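Local coordinates for ribonuclease J (Methanolobus psychrophilus R15, PDB 5HAB), which probably degrades RNA as a metal-dependent exoribonuclease of the beta-CASP branch of the metallo-beta-lactamase superfamily, at residues 105-110 with 135-140; 98-103 with 115-120; 82-87 with 110-115. The protein carries 1 engineered substitution. All coordinates share one frame; numbering follows the deposited sequence.

The run 98-120 leaves strand 96-102, passes the RNA and heads back to the sheet, and 135-140 (contact 1) and 82-87 (contact 3) pack on it; the contact centres lie only about 10 to 12 Å apart. Contact 1 meets the nucleotides directly, whereas the nearest atoms of contacts 3 and 2 are about 8 Å and about 10 Å from the nucleic acid. Ile-110 belongs to contacts 1 and 3, and Lys-115 to contacts 2 and 3. Cys-102 joins all three neighbourhoods: its SG lies 3.8 Å from Ile-110 CG2 and 3.7 Å from Ile-113 CD1. Ile-138 CD1 packs 3.8 Å from Ile-113 CG2, tying helix 128-138 to helix 113-116.

Contact 1: 105-110 with 135-140; sequences GALDHI and KHQIDS. Engineered in segment 105-110: Ala-106 (natural residue His). With nucleotides of chain D.
Gln-137 reaches out from helix 128-138 to the short helix 107-110, where its amide end meets Leu-107 and Ile-110. Its CG stands anti to the backbone N (chi1 167°) and the chain continues extended, which carries the amide over to the other backbone; the closest CA atoms, those of Ile-110 and Gln-137, are 9.2 Å apart. Of the polar atoms, Ile-110 O is modelled 3.0 Å from Gln-137 OE1. The amide is probably turned over in the model, and with its ends exchanged this approach may be a hydrogen bond.

Carbon contacts with the amide are slight. One methyl of Leu-107, CD2, comes near it, while Ile-110 offers CG1 and CD1; both side chains slant across the glutamine rather than lie alongside it.

Nucleotide contacts come from the other side of Leu-107. Its backbone N donates to OP2 of A3 of chain D at 3.1 Å, with an N-H...O angle of 154°, and its CD1 lies 3.4 Å from C5' of the same nucleotide. The phosphate thus sits at the first turn of a helix whose N-cap is Ala-106, an engineered residue in place of histidine; there the helix end would probably favour a negative charge. Ala-106 O accepts from the backbone N of both His-109 and Ile-110.

Together with His-104, the residues Ala-106, Asp-108 and His-109 occupy the positions of the HxHxDH signature of the metallo-beta-lactamase fold, which in relatives gathers the catalytic zinc ions.

Contact 2: 98-103 with 115-120; sequences RAIVCT and KLAHRY
Ile-100 carries the strand side of this contact, and a single methyl, CD1, does the touching. It lies 4.2 Å from the CB of Ala-117 and 4.2 Å from the CB of Tyr-120, so it rests against two points of the chain that are three residues apart. The torsions explain the reach: CG1 is anti to the carbonyl carbon (chi1 -61°) and CD1 continues the chain straight (chi2 179°), putting the methyl at the farthest point from the strand. It comes to the tyrosine ring obliquely, nearest to the side of the ring formed by CG and CD2.

The backbone bonds belong to each side separately. Tyr-120 N bonds to Ala-117 O at 3.1 Å, a turn that brings the two CB atoms of the receiving surface round to the strand. Across the sheet, Ile-100 makes backbone hydrogen bonds with Pro-123 and Ile-125, the latter in the neighbouring parallel strand 124-126. Strand 96-102, the intervening helices and strand 124-126 therefore form a beta-alpha-beta crossover, and Ile-100 points from the first strand into its helical layer.

Polar groups are engaged around the apolar centre. The hydroxyl of Tyr-120 bonds to Asp-87, while Asn-148 bonds to the carbonyl of Ala-117. Farther out, CE1 of His-118 lies 3.9 Å above the centre of the guanidinium face of Arg-119.

With only 87 Å² buried, and only carbon meeting carbon across the interface, the contact has little directional chemistry of its own. Its alignment is probably set largely by the sheet bonds behind Ile-100 and by the turn and polar anchors around Ala-117 and Tyr-120.

Contact 3: 82-87 with 110-115; sequences GAIPDD and IGAIPK
Ile-84 lays its branched part over the methyl group of Ala-112, with CG2 3.8 Å and CB 3.9 Å from Ala-112 CB. Its CG1 stands between the backbone N and the carbonyl carbon (chi1 69°), a torsion that separates CG2, set on Ala-112, from the arm of CG1 and CD1 that reaches Lys-115. The end of that arm, CD1, comes to 4.2 Å from Lys-115 CB. There the two side chains run at about a right angle, and the lysine, bent at chi2 and again at chi4, carries its amino end away from the isoleucine. Pro-85 adds a ring atom to the same small target: its CD lies 4.1 Å from Ala-112 CB, so one methyl is met by two successive residues.

The alanine is presented by a type I beta turn from Ile-110 to Ile-113, closed by the bond from Ile-113 N to Ile-110 O at 3.1 Å. This turn links the helix of the metallo-beta-lactamase signature, 107-110, to helix 113-116, and the contact seats it against the loop that leads from helix 75-81 to strand 96-102. The bond from Lys-115 N to Ala-112 O, at 3.0 Å, carries the chain on into helix 113-116.

The opposing loop has an irregular backbone. A cis peptide joins Gly-82 to Ala-83, both residues have positive phi, and Asp-86 is the centre of an inverse gamma turn. Arg-39 bonds to the carbonyl of Ile-84, while Leu-78 and Ile-79 of helix 75-81, together with Leu-116, pack round the isoleucine side chain.

Contact 1: 105-110 with 135-140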
loop_
_atom_site.group_PDB
_atom_site.type_symbol
_atom_site.label_atom_id
_atom_site.label_comp_id
_atom_site.label_asym_id
_atom_site.label_seq_id
_atom_site.Cartn_x
_atom_site.Cartn_y
_atom_site.Cartn_z
ATOM N N GLY B 105 -19.537 -22.768 -14.822
ATOM C CA GLY B 105 -20.512 -22.954 -13.766
ATOM C C GLY B 105 -20.270 -22.298 -12.420
ATOM O O GLY B 105 -20.929 -22.650 -11.440
ATOM N N ALA B 106 -19.354 -21.337 -12.360
ATOM C CA ALA B 106 -19.108 -20.613 -11.113
ATOM C C ALA B 106 -20.143 -19.505 -10.963
ATOM O O ALA B 106 -20.766 -19.106 -11.950
ATOM C CB ALA B 106 -17.700 -20.044 -11.085
ATOM N N LEU B 107 -20.309 -18.995 -9.743
ATOM C CA LEU B 107 -21.407 -18.070 -9.435
ATOM C C LEU B 107 -21.346 -16.730 -10.162
ATOM O O LEU B 107 -22.359 -16.048 -10.284
ATOM C CB LEU B 107 -21.488 -17.795 -7.932
ATOM C CG LEU B 107 -22.076 -18.875 -7.020
ATOM C CD1 LEU B 107 -22.268 -18.313 -5.624
ATOM C CD2 LEU B 107 -23.391 -19.394 -7.568
ATOM N N ASP B 108 -20.168 -16.330 -10.623
ATOM C CA ASP B 108 -20.074 -15.063 -11.332
ATOM C C ASP B 108 -20.499 -15.255 -12.789
ATOM O O ASP B 108 -20.489 -14.308 -13.573
ATOM C CB ASP B 108 -18.660 -14.479 -11.239
ATOM C CG ASP B 108 -17.658 -15.235 -12.077
ATOM O OD1 ASP B 108 -17.641 -16.483 -12.025
ATOM O OD2 ASP B 108 -16.890 -14.572 -12.799
ATOM N N HIS B 109 -20.895 -16.479 -13.140
ATOM C CA HIS B 109 -21.474 -16.744 -14.453
ATOM C C HIS B 109 -22.876 -17.365 -14.414
ATOM O O HIS B 109 -23.659 -17.170 -15.341
ATOM C CB HIS B 109 -20.551 -17.647 -15.269
ATOM C CG HIS B 109 -19.440 -16.910 -15.942
ATOM N ND1 HIS B 109 -18.673 -17.468 -16.943
ATOM C CD2 HIS B 109 -18.962 -15.658 -15.754
ATOM C CE1 HIS B 109 -17.770 -16.588 -17.342
ATOM N NE2 HIS B 109 -17.925 -15.483 -16.636
ATOM N N ILE B 110 -23.213 -18.102 -13.359
ATOM C CA ILE B 110 -24.539 -18.716 -13.299
ATOM C C ILE B 110 -25.296 -18.362 -12.029
ATOM O O ILE B 110 -26.415 -18.825 -11.833
ATOM C CB ILE B 110 -24.466 -20.252 -13.444
ATOM C CG1 ILE B 110 -23.843 -20.890 -12.199
ATOM C CG2 ILE B 110 -23.730 -20.641 -14.716
ATOM C CD1 ILE B 110 -24.056 -22.388 -12.117
ATOM N N LYS B 135 -28.560 -27.343 -13.716
ATOM C CA LYS B 135 -29.726 -28.170 -13.389
ATOM C C LYS B 135 -29.890 -28.365 -11.890
ATOM O O LYS B 135 -30.978 -28.154 -11.350
ATOM C CB LYS B 135 -29.662 -29.548 -14.060
ATOM C CG LYS B 135 -29.819 -29.536 -15.554
ATOM C CD LYS B 135 -29.820 -30.948 -16.102
ATOM C CE LYS B 135 -29.785 -30.940 -17.616
ATOM N NZ LYS B 135 -29.684 -32.313 -18.179
ATOM N N HIS B 136 -28.810 -28.765 -11.224
ATOM C CA HIS B 136 -28.862 -28.995 -9.784
ATOM C C HIS B 136 -29.264 -27.723 -9.051
ATOM O O HIS B 136 -29.891 -27.784 -7.999
ATOM C CB HIS B 136 -27.520 -29.518 -9.262
ATOM C CG HIS B 136 -27.197 -30.905 -9.727
ATOM N ND1 HIS B 136 -25.994 -31.523 -9.458
ATOM C CD2 HIS B 136 -27.918 -31.788 -10.458
ATOM C CE1 HIS B 136 -25.991 -32.730 -10.002
ATOM N NE2 HIS B 136 -27.147 -32.912 -10.614
ATOM N N GLN B 137 -28.910 -26.573 -9.612
ATOM C CA GLN B 137 -29.236 -25.309 -8.966
ATOM C C GLN B 137 -30.698 -24.908 -9.197
ATOM O O GLN B 137 -31.372 -24.465 -8.269
ATOM C CB GLN B 137 -28.294 -24.214 -9.454
ATOM C CG GLN B 137 -28.726 -22.812 -9.105
ATOM C CD GLN B 137 -27.654 -21.794 -9.427
ATOM O OE1 GLN B 137 -27.601 -21.263 -10.536
ATOM N NE2 GLN B 137 -26.790 -21.516 -8.455
ATOM N N ILE B 138 -31.168 -25.027 -10.438
ATOM C CA ILE B 138 -32.550 -24.694 -10.787
ATOM C C ILE B 138 -33.535 -25.486 -9.931
ATOM O O ILE B 138 -34.545 -24.953 -9.463
ATOM C CB ILE B 138 -32.820 -24.937 -12.288
ATOM C CG1 ILE B 138 -32.030 -23.946 -13.147
ATOM C CG2 ILE B 138 -34.307 -24.841 -12.591
ATOM C CD1 ILE B 138 -32.418 -22.504 -12.922
ATOM N N ASP B 139 -33.222 -26.763 -9.720
ATOM C CA ASP B 139 -34.032 -27.640 -8.880
ATOM C C ASP B 139 -33.769 -27.376 -7.399
ATOM O O ASP B 139 -33.733 -28.304 -6.593
ATOM C CB ASP B 139 -33.764 -29.114 -9.206
ATOM C CG ASP B 139 -33.882 -29.418 -10.691
ATOM O OD1 ASP B 139 -34.543 -28.635 -11.411
ATOM O OD2 ASP B 139 -33.321 -30.444 -11.138
ATOM N N SER B 140 -33.569 -26.111 -7.046
ATOM C CA SER B 140 -33.245 -25.748 -5.674
ATOM C C SER B 140 -33.801 -24.372 -5.330
ATOM O O SER B 140 -33.157 -23.586 -4.635
ATOM C CB SER B 140 -31.729 -25.775 -5.453
ATOM O OG SER B 140 -31.162 -27.005 -5.876
ATOM P P A D 3 -17.758 -19.859 -6.653
ATOM O OP1 A D 3 -17.882 -21.339 -6.619
ATOM O OP2 A D 3 -17.725 -19.161 -7.962
ATOM O "O5'" A D 3 -18.951 -19.228 -5.803
ATOM C "C5'" A D 3 -19.386 -19.827 -4.589
ATOM C "C4'" A D 3 -18.699 -19.222 -3.389
ATOM O "O4'" A D 3 -19.267 -17.924 -3.075
ATOM C "C3'" A D 3 -18.817 -19.998 -2.089
ATOM O "O3'" A D 3 -17.909 -21.082 -2.021
ATOM C "C2'" A D 3 -18.561 -18.928 -1.033
ATOM O "O2'" A D 3 -17.168 -18.691 -0.887
ATOM C "C1'" A D 3 -19.195 -17.694 -1.683
ATOM N N9 A D 3 -20.543 -17.396 -1.155
ATOM C C8 A D 3 -21.775 -17.753 -1.647
ATOM N N7 A D 3 -22.780 -17.311 -0.925
ATOM C C5 A D 3 -22.169 -16.613 0.111
ATOM C C6 A D 3 -22.676 -15.902 1.219
ATOM N N6 A D 3 -23.977 -15.766 1.485
ATOM N N1 A D 3 -21.785 -15.326 2.058
ATOM C C2 A D 3 -20.478 -15.456 1.799
ATOM N N3 A D 3 -19.883 -16.095 0.796
ATOM C C4 A D 3 -20.792 -16.658 -0.021
ATOM P P A D 2 -14.215 -15.537 -9.443
ATOM O OP1 A D 2 -13.542 -15.631 -10.765
ATOM O OP2 A D 2 -15.676 -15.279 -9.371
ATOM O "O5'" A D 2 -13.888 -16.880 -8.648
ATOM C "C5'" A D 2 -14.929 -17.660 -8.077
ATOM C "C4'" A D 2 -14.735 -17.864 -6.594
ATOM O "O4'" A D 2 -14.144 -16.678 -6.004
ATOM C "C3'" A D 2 -16.008 -18.096 -5.792
ATOM O "O3'" A D 2 -16.441 -19.446 -5.830
ATOM C "C2'" A D 2 -15.631 -17.613 -4.396
ATOM O "O2'" A D 2 -14.925 -18.617 -3.684
ATOM C "C1'" A D 2 -14.669 -16.466 -4.712
ATOM N N9 A D 2 -15.320 -15.141 -4.681
ATOM C C8 A D 2 -15.437 -14.251 -5.722
ATOM N N7 A D 2 -16.042 -13.134 -5.403
ATOM C C5 A D 2 -16.332 -13.289 -4.056
ATOM C C6 A D 2 -16.974 -12.448 -3.130
ATOM N N6 A D 2 -17.454 -11.238 -3.438
ATOM N N1 A D 2 -17.105 -12.901 -1.862
ATOM C C2 A D 2 -16.622 -14.116 -1.559
ATOM N N3 A D 2 -16.000 -14.996 -2.341
ATOM C C4 A D 2 -15.881 -14.515 -3.592
#

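Contact 2: 98-103 with 115-120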
loop_
_atom_site.group_PDB
_atom_site.type_symbol
_atom_site.label_atom_id
_atom_site.label_comp_id
_atom_site.label_asym_id
_atom_site.label_seq_id
_atom_site.Cartn_x
_atom_site.Cartn_y
_atom_site.Cartn_z
ATOM N N ARG B 98 -32.712 -15.598 -28.159
ATOM C CA ARG B 98 -32.862 -16.928 -28.726
ATOM C C ARG B 98 -32.119 -18.000 -27.939
ATOM O O ARG B 98 -32.443 -19.183 -28.049
ATOM C CB ARG B 98 -32.378 -16.931 -30.180
ATOM C CG ARG B 98 -33.157 -16.003 -31.105
ATOM C CD ARG B 98 -34.617 -16.430 -31.227
ATOM N NE ARG B 98 -35.414 -15.488 -32.011
ATOM C CZ ARG B 98 -36.745 -15.496 -32.066
ATOM N NH1 ARG B 98 -37.436 -16.399 -31.381
ATOM N NH2 ARG B 98 -37.388 -14.600 -32.804
ATOM N N ALA B 99 -31.127 -17.593 -27.150
ATOM C CA ALA B 99 -30.356 -18.547 -26.354
ATOM C C ALA B 99 -29.613 -17.865 -25.214
ATOM O O ALA B 99 -29.319 -16.674 -25.273
ATOM C CB ALA B 99 -29.373 -19.310 -27.236
ATOM N N ILE B 100 -29.317 -18.638 -24.177
ATOM C CA ILE B 100 -28.525 -18.169 -23.049
ATOM C C ILE B 100 -27.289 -19.052 -22.896
ATOM O O ILE B 100 -27.403 -20.225 -22.555
ATOM C CB ILE B 100 -29.356 -18.162 -21.765
ATOM C CG1 ILE B 100 -30.548 -17.214 -21.916
ATOM C CG2 ILE B 100 -28.496 -17.783 -20.572
ATOM C CD1 ILE B 100 -31.441 -17.158 -20.693
ATOM N N VAL B 101 -26.110 -18.503 -23.166
ATOM C CA VAL B 101 -24.881 -19.281 -23.018
ATOM C C VAL B 101 -24.254 -19.039 -21.650
ATOM O O VAL B 101 -24.175 -17.904 -21.182
ATOM C CB VAL B 101 -23.873 -18.966 -24.136
ATOM C CG1 VAL B 101 -22.571 -19.731 -23.909
ATOM C CG2 VAL B 101 -24.451 -19.328 -25.492
ATOM N N CYS B 102 -23.845 -20.123 -20.998
ATOM C CA CYS B 102 -23.063 -20.037 -19.772
ATOM C C CYS B 102 -21.696 -20.655 -20.012
ATOM O O CYS B 102 -21.583 -21.863 -20.225
ATOM C CB CYS B 102 -23.771 -20.735 -18.621
ATOM S SG CYS B 102 -25.248 -19.880 -18.062
ATOM N N THR B 103 -20.655 -19.826 -19.971
ATOM C CA THR B 103 -19.326 -20.280 -20.362
ATOM C C THR B 103 -18.680 -21.149 -19.286
ATOM O O THR B 103 -17.746 -21.895 -19.577
ATOM C CB THR B 103 -18.397 -19.094 -20.675
ATOM O OG1 THR B 103 -18.517 -18.113 -19.641
ATOM C CG2 THR B 103 -18.769 -18.466 -22.012
ATOM N N LYS B 115 -32.705 -16.448 -11.204
ATOM C CA LYS B 115 -33.463 -15.242 -10.912
ATOM C C LYS B 115 -33.922 -14.504 -12.172
ATOM O O LYS B 115 -34.934 -13.804 -12.148
ATOM C CB LYS B 115 -32.629 -14.309 -10.030
ATOM C CG LYS B 115 -32.771 -14.593 -8.541
ATOM C CD LYS B 115 -34.209 -14.929 -8.180
ATOM C CE LYS B 115 -34.315 -15.513 -6.783
ATOM N NZ LYS B 115 -34.032 -14.497 -5.737
ATOM N N LEU B 116 -33.190 -14.665 -13.270
ATOM C CA LEU B 116 -33.488 -13.909 -14.482
ATOM C C LEU B 116 -33.745 -14.796 -15.706
ATOM O O LEU B 116 -34.407 -14.362 -16.650
ATOM C CB LEU B 116 -32.348 -12.933 -14.794
ATOM C CG LEU B 116 -31.942 -11.897 -13.748
ATOM C CD1 LEU B 116 -30.666 -11.195 -14.181
ATOM C CD2 LEU B 116 -33.051 -10.891 -13.520
ATOM N N ALA B 117 -33.208 -16.015 -15.712
ATOM C CA ALA B 117 -33.285 -16.844 -16.915
ATOM C C ALA B 117 -34.724 -17.245 -17.272
ATOM O O ALA B 117 -35.058 -17.389 -18.450
ATOM C CB ALA B 117 -32.431 -18.083 -16.758
ATOM N N HIS B 118 -35.576 -17.396 -16.262
ATOM C CA HIS B 118 -36.925 -17.919 -16.476
ATOM C C HIS B 118 -37.839 -16.928 -17.194
ATOM O O HIS B 118 -38.953 -17.278 -17.579
ATOM C CB HIS B 118 -37.561 -18.339 -15.145
ATOM C CG HIS B 118 -37.768 -17.210 -14.185
ATOM N ND1 HIS B 118 -38.773 -16.280 -14.334
ATOM C CD2 HIS B 118 -37.109 -16.874 -13.050
ATOM C CE1 HIS B 118 -38.715 -15.410 -13.341
ATOM N NE2 HIS B 118 -37.716 -15.749 -12.547
ATOM N N ARG B 119 -37.383 -15.688 -17.347
ATOM C CA ARG B 119 -38.166 -14.669 -18.039
ATOM C C ARG B 119 -37.926 -14.658 -19.544
ATOM O O ARG B 119 -38.630 -13.973 -20.284
ATOM C CB ARG B 119 -37.872 -13.287 -17.460
ATOM C CG ARG B 119 -38.546 -13.056 -16.129
ATOM C CD ARG B 119 -38.428 -11.618 -15.678
ATOM N NE ARG B 119 -38.883 -11.491 -14.300
ATOM C CZ ARG B 119 -38.072 -11.508 -13.251
ATOM N NH1 ARG B 119 -36.766 -11.662 -13.430
ATOM N NH2 ARG B 119 -38.564 -11.388 -12.025
ATOM N N TYR B 120 -36.931 -15.411 -19.997
ATOM C CA TYR B 120 -36.618 -15.465 -21.420
ATOM C C TYR B 120 -37.081 -16.786 -22.019
ATOM O O TYR B 120 -36.928 -17.844 -21.409
ATOM C CB TYR B 120 -35.117 -15.261 -21.657
ATOM C CG TYR B 120 -34.617 -13.919 -21.181
ATOM C CD1 TYR B 120 -34.683 -12.798 -22.002
ATOM C CD2 TYR B 120 -34.102 -13.765 -19.901
ATOM C CE1 TYR B 120 -34.235 -11.566 -21.564
ATOM C CE2 TYR B 120 -33.655 -12.538 -19.454
ATOM C CZ TYR B 120 -33.722 -11.443 -20.287
ATOM O OH TYR B 120 -33.273 -10.225 -19.833
#

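Contact 3: 82-87 with 110-115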
loop_
_atom_site.group_PDB
_atom_site.type_symbol
_atom_site.label_atom_id
_atom_site.label_comp_id
_atom_site.label_asym_id
_atom_site.label_seq_id
_atom_site.Cartn_x
_atom_site.Cartn_y
_atom_site.Cartn_z
ATOM N N GLY B 82 -27.994 -5.121 -6.593
ATOM C CA GLY B 82 -27.071 -5.425 -7.678
ATOM C C GLY B 82 -25.644 -5.733 -7.273
ATOM O O GLY B 82 -24.820 -4.835 -7.434
ATOM N N ALA B 83 -25.278 -6.920 -6.764
ATOM C CA ALA B 83 -25.994 -8.215 -6.636
ATOM C C ALA B 83 -26.237 -8.936 -7.967
ATOM O O ALA B 83 -25.497 -9.869 -8.281
ATOM C CB ALA B 83 -27.288 -8.082 -5.859
ATOM N N ILE B 84 -27.265 -8.579 -8.730
ATOM C CA ILE B 84 -27.451 -9.254 -10.023
ATOM C C ILE B 84 -27.612 -8.232 -11.144
ATOM O O ILE B 84 -27.964 -7.081 -10.886
ATOM C CB ILE B 84 -28.648 -10.242 -10.002
ATOM C CG1 ILE B 84 -29.981 -9.499 -9.898
ATOM C CG2 ILE B 84 -28.475 -11.273 -8.893
ATOM C CD1 ILE B 84 -31.187 -10.412 -10.042
ATOM N N PRO B 85 -27.353 -8.650 -12.396
ATOM C CA PRO B 85 -27.368 -7.672 -13.487
ATOM C C PRO B 85 -28.745 -7.083 -13.747
ATOM O O PRO B 85 -29.751 -7.782 -13.660
ATOM C CB PRO B 85 -26.876 -8.480 -14.699
ATOM C CG PRO B 85 -26.921 -9.891 -14.291
ATOM C CD PRO B 85 -26.805 -9.947 -12.825
ATOM N N ASP B 86 -28.770 -5.790 -14.051
ATOM C CA ASP B 86 -30.001 -5.084 -14.364
ATOM C C ASP B 86 -30.386 -5.349 -15.810
ATOM O O ASP B 86 -30.039 -4.578 -16.699
ATOM C CB ASP B 86 -29.826 -3.588 -14.128
ATOM C CG ASP B 86 -31.118 -2.818 -14.272
ATOM O OD1 ASP B 86 -32.148 -3.417 -14.642
ATOM O OD2 ASP B 86 -31.097 -1.600 -14.011
ATOM N N ASP B 87 -31.129 -6.423 -16.038
ATOM C CA ASP B 87 -31.479 -6.819 -17.393
ATOM C C ASP B 87 -32.788 -6.197 -17.887
ATOM O O ASP B 87 -33.272 -6.549 -18.960
ATOM C CB ASP B 87 -31.551 -8.343 -17.490
ATOM C CG ASP B 87 -32.730 -8.923 -16.747
ATOM O OD1 ASP B 87 -33.252 -8.260 -15.824
ATOM O OD2 ASP B 87 -33.130 -10.053 -17.087
ATOM N N ILE B 110 -23.213 -18.102 -13.359
ATOM C CA ILE B 110 -24.539 -18.716 -13.299
ATOM C C ILE B 110 -25.296 -18.362 -12.029
ATOM O O ILE B 110 -26.415 -18.825 -11.833
ATOM C CB ILE B 110 -24.466 -20.252 -13.444
ATOM C CG1 ILE B 110 -23.843 -20.890 -12.199
ATOM C CG2 ILE B 110 -23.730 -20.641 -14.716
ATOM C CD1 ILE B 110 -24.056 -22.388 -12.117
ATOM N N GLY B 111 -24.702 -17.535 -11.176
ATOM C CA GLY B 111 -25.319 -17.193 -9.905
ATOM C C GLY B 111 -26.678 -16.514 -9.985
ATOM O O GLY B 111 -27.472 -16.603 -9.049
ATOM N N ALA B 112 -26.954 -15.840 -11.099
ATOM C CA ALA B 112 -28.227 -15.145 -11.276
ATOM C C ALA B 112 -29.163 -15.879 -12.241
ATOM O O ALA B 112 -30.259 -15.397 -12.519
ATOM C CB ALA B 112 -27.998 -13.720 -11.757
ATOM N N ILE B 113 -28.716 -17.018 -12.774
ATOM C CA ILE B 113 -29.559 -17.845 -13.644
ATOM C C ILE B 113 -30.959 -18.088 -13.047
ATOM O O ILE B 113 -31.956 -17.788 -13.709
ATOM C CB ILE B 113 -28.869 -19.188 -13.989
ATOM C CG1 ILE B 113 -27.754 -18.979 -15.017
ATOM C CG2 ILE B 113 -29.883 -20.193 -14.512
ATOM C CD1 ILE B 113 -28.254 -18.602 -16.390
ATOM N N PRO B 114 -31.046 -18.579 -11.789
ATOM C CA PRO B 114 -32.375 -18.866 -11.236
ATOM C C PRO B 114 -33.253 -17.641 -11.018
ATOM O O PRO B 114 -34.423 -17.791 -10.668
ATOM C CB PRO B 114 -32.062 -19.521 -9.882
ATOM C CG PRO B 114 -30.648 -19.932 -9.959
ATOM C CD PRO B 114 -29.991 -18.918 -10.817
ATOM N N LYS B 115 -32.705 -16.448 -11.204
ATOM C CA LYS B 115 -33.463 -15.242 -10.912
ATOM C C LYS B 115 -33.922 -14.504 -12.172
ATOM O O LYS B 115 -34.934 -13.804 -12.148
ATOM C CB LYS B 115 -32.629 -14.309 -10.030
ATOM C CG LYS B 115 -32.771 -14.593 -8.541
ATOM C CD LYS B 115 -34.209 -14.929 -8.180
ATOM C CE LYS B 115 -34.315 -15.513 -6.783
ATOM N NZ LYS B 115 -34.032 -14.497 -5.737
#